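Local structure of Fe-regulated protein B (Neisseria meningitidis, 4AIP) at residues Pro647-Val658 with Gly684-Lys695. The protein transports iron across the outer membrane as a TonB-dependent transporter, probably taking up siderophore-bound iron. Residues are numbered along the deposited sequence; the frame is centred on the assembly and turned at random.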
# COMPACT_ATOMS: atom_id res chain seq x y z
N PRO B 647 -8.09 41.67 -0.78
CA PRO B 647 -7.25 40.58 -0.27
C PRO B 647 -6.17 40.18 -1.29
O PRO B 647 -6.20 40.65 -2.45
CB PRO B 647 -8.26 39.44 -0.08
CG PRO B 647 -9.40 39.75 -1.03
CD PRO B 647 -9.46 41.24 -1.08
N ASN B 648 -5.22 39.35 -0.88
CA ASN B 648 -4.17 38.91 -1.81
C ASN B 648 -4.75 37.79 -2.63
O ASN B 648 -4.86 36.66 -2.17
CB ASN B 648 -2.94 38.45 -1.06
CG ASN B 648 -1.78 38.21 -1.94
OD1 ASN B 648 -1.89 37.58 -3.00
ND2 ASN B 648 -0.63 38.67 -1.51
N LEU B 649 -5.12 38.12 -3.86
CA LEU B 649 -5.93 37.27 -4.70
C LEU B 649 -5.69 37.62 -6.18
O LEU B 649 -5.79 38.77 -6.60
CB LEU B 649 -7.40 37.46 -4.31
CG LEU B 649 -8.55 36.75 -5.08
CD1 LEU B 649 -8.58 35.20 -4.89
CD2 LEU B 649 -9.92 37.43 -4.69
N GLU B 650 -5.34 36.61 -6.95
CA GLU B 650 -5.21 36.83 -8.35
C GLU B 650 -6.33 36.04 -8.96
O GLU B 650 -6.54 34.83 -8.58
CB GLU B 650 -3.84 36.31 -8.86
CG GLU B 650 -3.49 36.86 -10.21
CD GLU B 650 -2.08 36.57 -10.66
OE1 GLU B 650 -1.76 35.37 -10.91
OE2 GLU B 650 -1.31 37.55 -10.83
N ILE B 651 -7.06 36.71 -9.87
CA ILE B 651 -7.98 36.04 -10.79
C ILE B 651 -7.55 36.29 -12.18
O ILE B 651 -7.04 37.38 -12.48
CB ILE B 651 -9.44 36.55 -10.74
CG1 ILE B 651 -9.51 38.05 -11.14
CG2 ILE B 651 -10.09 36.23 -9.38
CD1 ILE B 651 -10.65 38.84 -10.38
N GLY B 652 -7.84 35.35 -13.05
CA GLY B 652 -7.47 35.51 -14.42
C GLY B 652 -7.97 34.46 -15.35
O GLY B 652 -8.69 33.58 -14.96
N TRP B 653 -7.64 34.62 -16.61
CA TRP B 653 -8.21 33.81 -17.67
C TRP B 653 -6.99 33.35 -18.43
O TRP B 653 -5.96 34.05 -18.43
CB TRP B 653 -9.08 34.69 -18.60
CG TRP B 653 -9.20 34.05 -19.98
CD1 TRP B 653 -9.99 32.99 -20.31
CD2 TRP B 653 -8.45 34.36 -21.16
NE1 TRP B 653 -9.83 32.66 -21.64
CE2 TRP B 653 -8.86 33.46 -22.17
CE3 TRP B 653 -7.49 35.35 -21.48
CZ2 TRP B 653 -8.35 33.52 -23.49
CZ3 TRP B 653 -6.98 35.40 -22.77
CH2 TRP B 653 -7.42 34.50 -23.76
N ARG B 654 -7.10 32.21 -19.11
CA ARG B 654 -5.99 31.74 -19.87
C ARG B 654 -6.56 30.94 -21.02
O ARG B 654 -7.47 30.13 -20.84
CB ARG B 654 -5.08 30.90 -18.95
CG ARG B 654 -4.23 29.84 -19.59
CD ARG B 654 -3.28 29.15 -18.53
NE ARG B 654 -2.46 30.11 -17.75
CZ ARG B 654 -2.52 30.24 -16.43
NH1 ARG B 654 -3.32 29.45 -15.73
NH2 ARG B 654 -1.78 31.14 -15.78
N GLY B 655 -6.04 31.15 -22.22
CA GLY B 655 -6.58 30.37 -23.33
C GLY B 655 -5.48 29.81 -24.20
O GLY B 655 -4.36 30.31 -24.15
N ARG B 656 -5.80 28.76 -24.93
CA ARG B 656 -4.87 28.17 -25.85
C ARG B 656 -5.74 27.82 -27.08
O ARG B 656 -6.82 27.24 -26.97
CB ARG B 656 -4.17 26.96 -25.19
CG ARG B 656 -3.27 26.08 -26.14
CD ARG B 656 -2.76 24.85 -25.42
NE ARG B 656 -1.80 24.05 -26.19
CZ ARG B 656 -0.48 24.30 -26.25
NH1 ARG B 656 0.07 25.40 -25.69
NH2 ARG B 656 0.31 23.49 -26.92
N TYR B 657 -5.28 28.24 -28.25
CA TYR B 657 -6.03 28.02 -29.44
C TYR B 657 -5.08 27.42 -30.38
O TYR B 657 -4.03 28.04 -30.67
CB TYR B 657 -6.59 29.32 -30.02
CG TYR B 657 -7.39 29.02 -31.23
CD1 TYR B 657 -8.65 28.41 -31.11
CD2 TYR B 657 -6.89 29.27 -32.53
CE1 TYR B 657 -9.39 28.05 -32.26
CE2 TYR B 657 -7.63 28.93 -33.65
CZ TYR B 657 -8.86 28.32 -33.51
OH TYR B 657 -9.58 27.99 -34.62
N VAL B 658 -5.39 26.20 -30.83
CA VAL B 658 -4.62 25.56 -31.87
C VAL B 658 -5.47 25.47 -33.14
O VAL B 658 -6.56 24.90 -33.14
CB VAL B 658 -3.92 24.18 -31.41
CG1 VAL B 658 -4.17 23.82 -29.96
CG2 VAL B 658 -4.19 22.99 -32.35
N GLY B 684 -8.89 22.47 -35.43
CA GLY B 684 -8.59 23.46 -34.40
C GLY B 684 -9.63 23.44 -33.29
O GLY B 684 -10.70 22.88 -33.41
N PHE B 685 -9.32 24.11 -32.21
CA PHE B 685 -10.13 24.10 -31.01
C PHE B 685 -9.51 25.16 -30.17
O PHE B 685 -8.31 25.47 -30.31
CB PHE B 685 -10.08 22.73 -30.27
CG PHE B 685 -8.68 22.23 -29.96
CD1 PHE B 685 -8.00 21.40 -30.89
CD2 PHE B 685 -8.05 22.55 -28.73
CE1 PHE B 685 -6.69 20.91 -30.64
CE2 PHE B 685 -6.72 22.10 -28.42
CZ PHE B 685 -6.03 21.26 -29.39
N GLY B 686 -10.32 25.73 -29.29
CA GLY B 686 -9.77 26.60 -28.24
C GLY B 686 -10.11 25.95 -26.92
O GLY B 686 -11.18 25.40 -26.78
N VAL B 687 -9.19 26.00 -25.97
CA VAL B 687 -9.48 25.66 -24.57
C VAL B 687 -9.36 26.97 -23.73
O VAL B 687 -8.40 27.74 -23.86
CB VAL B 687 -8.46 24.61 -24.05
CG1 VAL B 687 -8.95 24.01 -22.74
CG2 VAL B 687 -8.27 23.47 -25.04
N ASN B 688 -10.34 27.20 -22.86
CA ASN B 688 -10.31 28.35 -21.97
C ASN B 688 -10.41 27.95 -20.51
O ASN B 688 -11.23 27.11 -20.13
CB ASN B 688 -11.46 29.30 -22.28
CG ASN B 688 -11.44 29.81 -23.71
OD1 ASN B 688 -11.86 29.12 -24.61
ND2 ASN B 688 -10.95 31.02 -23.92
N ASP B 689 -9.62 28.64 -19.69
CA ASP B 689 -9.57 28.42 -18.26
C ASP B 689 -9.69 29.74 -17.53
O ASP B 689 -9.15 30.74 -17.99
CB ASP B 689 -8.21 27.79 -17.86
CG ASP B 689 -7.88 26.48 -18.61
OD1 ASP B 689 -8.75 25.66 -18.88
OD2 ASP B 689 -6.69 26.19 -18.86
N VAL B 690 -10.34 29.73 -16.39
CA VAL B 690 -10.26 30.82 -15.45
C VAL B 690 -9.72 30.20 -14.15
O VAL B 690 -9.98 29.01 -13.86
CB VAL B 690 -11.68 31.53 -15.18
CG1 VAL B 690 -12.30 32.19 -16.49
CG2 VAL B 690 -12.66 30.55 -14.60
N PHE B 691 -8.98 30.99 -13.36
CA PHE B 691 -8.37 30.47 -12.12
C PHE B 691 -8.34 31.57 -11.14
O PHE B 691 -8.46 32.76 -11.54
CB PHE B 691 -6.91 29.99 -12.32
CG PHE B 691 -5.98 31.08 -12.91
CD1 PHE B 691 -5.31 31.99 -12.08
CD2 PHE B 691 -5.85 31.19 -14.31
CE1 PHE B 691 -4.49 33.01 -12.66
CE2 PHE B 691 -5.04 32.20 -14.91
CZ PHE B 691 -4.35 33.10 -14.10
N ALA B 692 -8.09 31.19 -9.88
CA ALA B 692 -7.90 32.12 -8.82
C ALA B 692 -6.85 31.54 -7.85
O ALA B 692 -6.87 30.34 -7.56
CB ALA B 692 -9.22 32.34 -8.14
N ASN B 693 -5.96 32.39 -7.36
CA ASN B 693 -5.07 32.05 -6.26
C ASN B 693 -5.30 33.00 -5.07
O ASN B 693 -5.11 34.23 -5.16
CB ASN B 693 -3.61 32.11 -6.73
CG ASN B 693 -2.60 32.12 -5.59
OD1 ASN B 693 -1.99 33.13 -5.30
ND2 ASN B 693 -2.41 30.97 -4.94
N TRP B 694 -5.75 32.46 -3.95
CA TRP B 694 -5.72 33.30 -2.75
C TRP B 694 -4.84 32.90 -1.63
O TRP B 694 -4.59 31.71 -1.39
CB TRP B 694 -7.09 33.87 -2.32
CG TRP B 694 -7.89 33.35 -1.24
CD1 TRP B 694 -8.61 32.17 -1.22
CD2 TRP B 694 -8.23 34.03 -0.03
NE1 TRP B 694 -9.33 32.04 -0.00
CE2 TRP B 694 -9.09 33.17 0.74
CE3 TRP B 694 -7.80 35.22 0.53
CZ2 TRP B 694 -9.60 33.50 1.98
CZ3 TRP B 694 -8.30 35.57 1.79
CH2 TRP B 694 -9.20 34.70 2.51
N LYS B 695 -4.31 33.94 -1.00
CA LYS B 695 -3.27 33.82 -0.07
C LYS B 695 -3.85 34.47 1.14
O LYS B 695 -3.57 35.65 1.39
CB LYS B 695 -2.03 34.60 -0.53
CG LYS B 695 -1.18 33.96 -1.63
CD LYS B 695 -0.04 34.90 -1.98
CE LYS B 695 0.60 34.50 -3.29
NZ LYS B 695 1.16 33.12 -3.16
O HOH W 1 -5.21 38.11 1.55
O HOH W 2 -4.69 27.48 -16.41
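Phe691 lies across the neighbouring strand between Gly652 and Arg654. Gly652 CA sits over one face of the ring, 4.2 Å from its centroid, a CH-pi contact made where there is no side chain. On the other side of the ring plane comes the Arg654 guanidinium, nearly parallel (6°) but displaced so far that it lies beyond the CE2 corner, NH1 on the CD2 side and NH2 on the CZ side, with NH1 approaching Phe691 CE2 to 3.3 Å. Phe691 chi1 of 56°, with CG between backbone N and carbonyl carbon, swings the ring over the strand of Gly652. At one end, Val658 CG1 presses on Phe685 CZ (3.2 Å); at the other, Asn648 OD1 lies 3.4 Å from Lys695 CD, the amide crossing the lysine chain at a slant. Leu649 CD1 packs on Trp694 CB at 3.3 Å, and Ile651 CG2 meets Ala692 CB more loosely. Alternating backbone pairs bind the strands, from Glu650 with Asn693 to Val658 with Phe685; Lys695 N to Asn648 O (3.0 Å) extends the ladder. These are adjacent antiparallel strands of the transmembrane beta-barrel, flanked by strands 635-644 and 702-709. Leu649, Ile651, Trp653, Val690 and Trp694 share one face, consistent with the lipid-facing outside. The opposite face looks to the plug: Asp689 OD2 forms a salt bridge with Lys90, and Arg656 NH1 donates to Glu92 O. A water bound by Arg654 NH1 also reaches Asp689 OD2, weakly. Lys695 NZ is held by Glu79 and Asn703, while Arg643 bonds both Asn648 OD1 and Asn693 OD1.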